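Local coordinates for protein nucleocapsid (Crimean-congo hemorrhagic fever virus, PDB 4AKL) that binds single- and double-stranded RNA, probably takes part in packaging the viral genome, and cuts double-stranded DNA without sequence specificity, at residues I430-L433 and F434-Q437. Numbering follows the deposited sequence.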
loop_
_atom_site.group_PDB
_atom_site.type_symbol
_atom_site.label_atom_id
_atom_site.label_comp_id
_atom_site.label_asym_id
_atom_site.label_seq_id
_atom_site.Cartn_x
_atom_site.Cartn_y
_atom_site.Cartn_z
ATOM N N ILE A 430 -15.680 9.176 6.342
ATOM C CA ILE A 430 -14.451 8.861 7.078
ATOM C C ILE A 430 -14.497 9.424 8.495
ATOM O O ILE A 430 -14.202 8.742 9.441
ATOM C CB ILE A 430 -13.202 9.417 6.351
ATOM C CG1 ILE A 430 -12.888 8.585 5.092
ATOM C CG2 ILE A 430 -11.968 9.402 7.255
ATOM C CD1 ILE A 430 -11.780 9.126 4.152
ATOM N N VAL A 431 -14.878 10.695 8.601
ATOM C CA VAL A 431 -14.974 11.438 9.867
ATOM C C VAL A 431 -16.020 10.830 10.813
ATOM O O VAL A 431 -15.779 10.683 12.040
ATOM C CB VAL A 431 -15.316 12.956 9.580
ATOM C CG1 VAL A 431 -15.883 13.626 10.763
ATOM C CG2 VAL A 431 -14.091 13.671 9.074
ATOM N N LYS A 432 -17.172 10.485 10.250
ATOM C CA LYS A 432 -18.229 9.932 11.039
ATOM C C LYS A 432 -17.768 8.578 11.575
ATOM O O LYS A 432 -18.075 8.267 12.727
ATOM C CB LYS A 432 -19.563 9.838 10.295
ATOM C CG LYS A 432 -20.785 10.086 11.222
ATOM C CD LYS A 432 -20.822 11.599 11.636
ATOM C CE LYS A 432 -22.163 12.160 11.905
ATOM N NZ LYS A 432 -22.682 11.983 13.280
ATOM N N LEU A 433 -16.998 7.802 10.797
ATOM C CA LEU A 433 -16.461 6.530 11.323
ATOM C C LEU A 433 -15.437 6.732 12.443
ATOM O O LEU A 433 -15.405 5.950 13.413
ATOM C CB LEU A 433 -15.839 5.662 10.269
ATOM C CG LEU A 433 -16.855 5.093 9.306
ATOM C CD1 LEU A 433 -16.165 4.724 8.004
ATOM C CD2 LEU A 433 -17.604 3.883 9.905
ATOM N N PHE A 434 -14.607 7.749 12.297
ATOM C CA PHE A 434 -13.663 8.108 13.313
ATOM C C PHE A 434 -14.404 8.492 14.618
ATOM O O PHE A 434 -14.065 7.996 15.647
ATOM C CB PHE A 434 -12.773 9.274 12.837
ATOM C CG PHE A 434 -11.789 9.763 13.884
ATOM C CD1 PHE A 434 -10.604 9.070 14.127
ATOM C CD2 PHE A 434 -12.028 10.908 14.600
ATOM C CE1 PHE A 434 -9.701 9.544 15.076
ATOM C CE2 PHE A 434 -11.104 11.378 15.559
ATOM C CZ PHE A 434 -9.967 10.690 15.786
ATOM N N GLU A 435 -15.414 9.348 14.527
ATOM C CA GLU A 435 -16.139 9.822 15.686
ATOM C C GLU A 435 -16.785 8.638 16.372
ATOM O O GLU A 435 -16.734 8.505 17.592
ATOM C CB GLU A 435 -17.137 10.925 15.307
ATOM C CG GLU A 435 -16.402 12.255 14.858
ATOM C CD GLU A 435 -17.313 13.295 14.178
ATOM O OE1 GLU A 435 -18.328 12.919 13.528
ATOM O OE2 GLU A 435 -17.011 14.506 14.294
ATOM N N ILE A 436 -17.354 7.743 15.576
ATOM C CA ILE A 436 -17.945 6.521 16.114
ATOM C C ILE A 436 -16.889 5.649 16.834
ATOM O O ILE A 436 -17.145 5.193 17.986
ATOM C CB ILE A 436 -18.680 5.734 15.033
ATOM C CG1 ILE A 436 -19.899 6.499 14.549
ATOM C CG2 ILE A 436 -19.134 4.366 15.540
ATOM C CD1 ILE A 436 -20.444 5.952 13.270
ATOM N N GLN A 437 -15.731 5.410 16.205
ATOM C CA GLN A 437 -14.635 4.643 16.867
ATOM C C GLN A 437 -14.247 5.322 18.172
ATOM O O GLN A 437 -14.005 4.633 19.207
ATOM C CB GLN A 437 -13.318 4.494 16.051
ATOM C CG GLN A 437 -13.404 3.966 14.612
ATOM C CD GLN A 437 -12.021 3.797 13.878
ATOM O OE1 GLN A 437 -11.891 3.929 12.591
ATOM N NE2 GLN A 437 -10.996 3.461 14.683
#
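Glu435 runs back along Val431, one helical turn earlier in helix 425-440, while Lys432 slants across its carboxylate. With chi1 at -68°, CG of Glu435 sits beside its own backbone N and opposite the carbonyl carbon, a choice that sends the chain back toward the preceding turn. CB of Glu435 lies 3.5 Å from Val431 O, and its CG comes to 3.3 Å of that same Val431 O, which also takes the N-H of Glu435 in a 2.8 Å bond from Glu435 N. Beyond CG the chain is extended: CD of Glu435 packs 3.7 Å from Val431 CG1, the two side chains pointing the same way. Both oxygens stay near Val431 CG1, but OE1 of Glu435 also lies 3.4 Å from Lys432 CD, while OE2 is hydrogen-bonded to Ser165 OG of helix 163-181. The lysine chain, bent at chi2 (70°) and chi4, leaves Lys432 NZ 4.5 Å from Glu435 OE1, too far for a salt bridge; the ammonium pairs instead with Asp44. Further alpha-helical i to i+4 bonds join Phe434 N to Ile430 O, Ile436 N to Lys432 O and Gln437 N to Leu433 O. CG1 of Ile436 leans back to 3.1 Å of Lys432 O, and Ile436 also meets Tyr63 and Ala66 of helix 56-71. The ring of Phe434 leads off toward Ser451 and Glu452 of helix 450-460. Helix 425-440 thus packs against helices 56-71, 163-181 and 450-460. Val431 CG1 and Lys432 CD both border the carboxylate from the preceding turn, its OE2 is held by Ser165, and the nearby lysine would probably add a modest electrostatic stabilisation to the glutamate's negative charge without a direct ion pair.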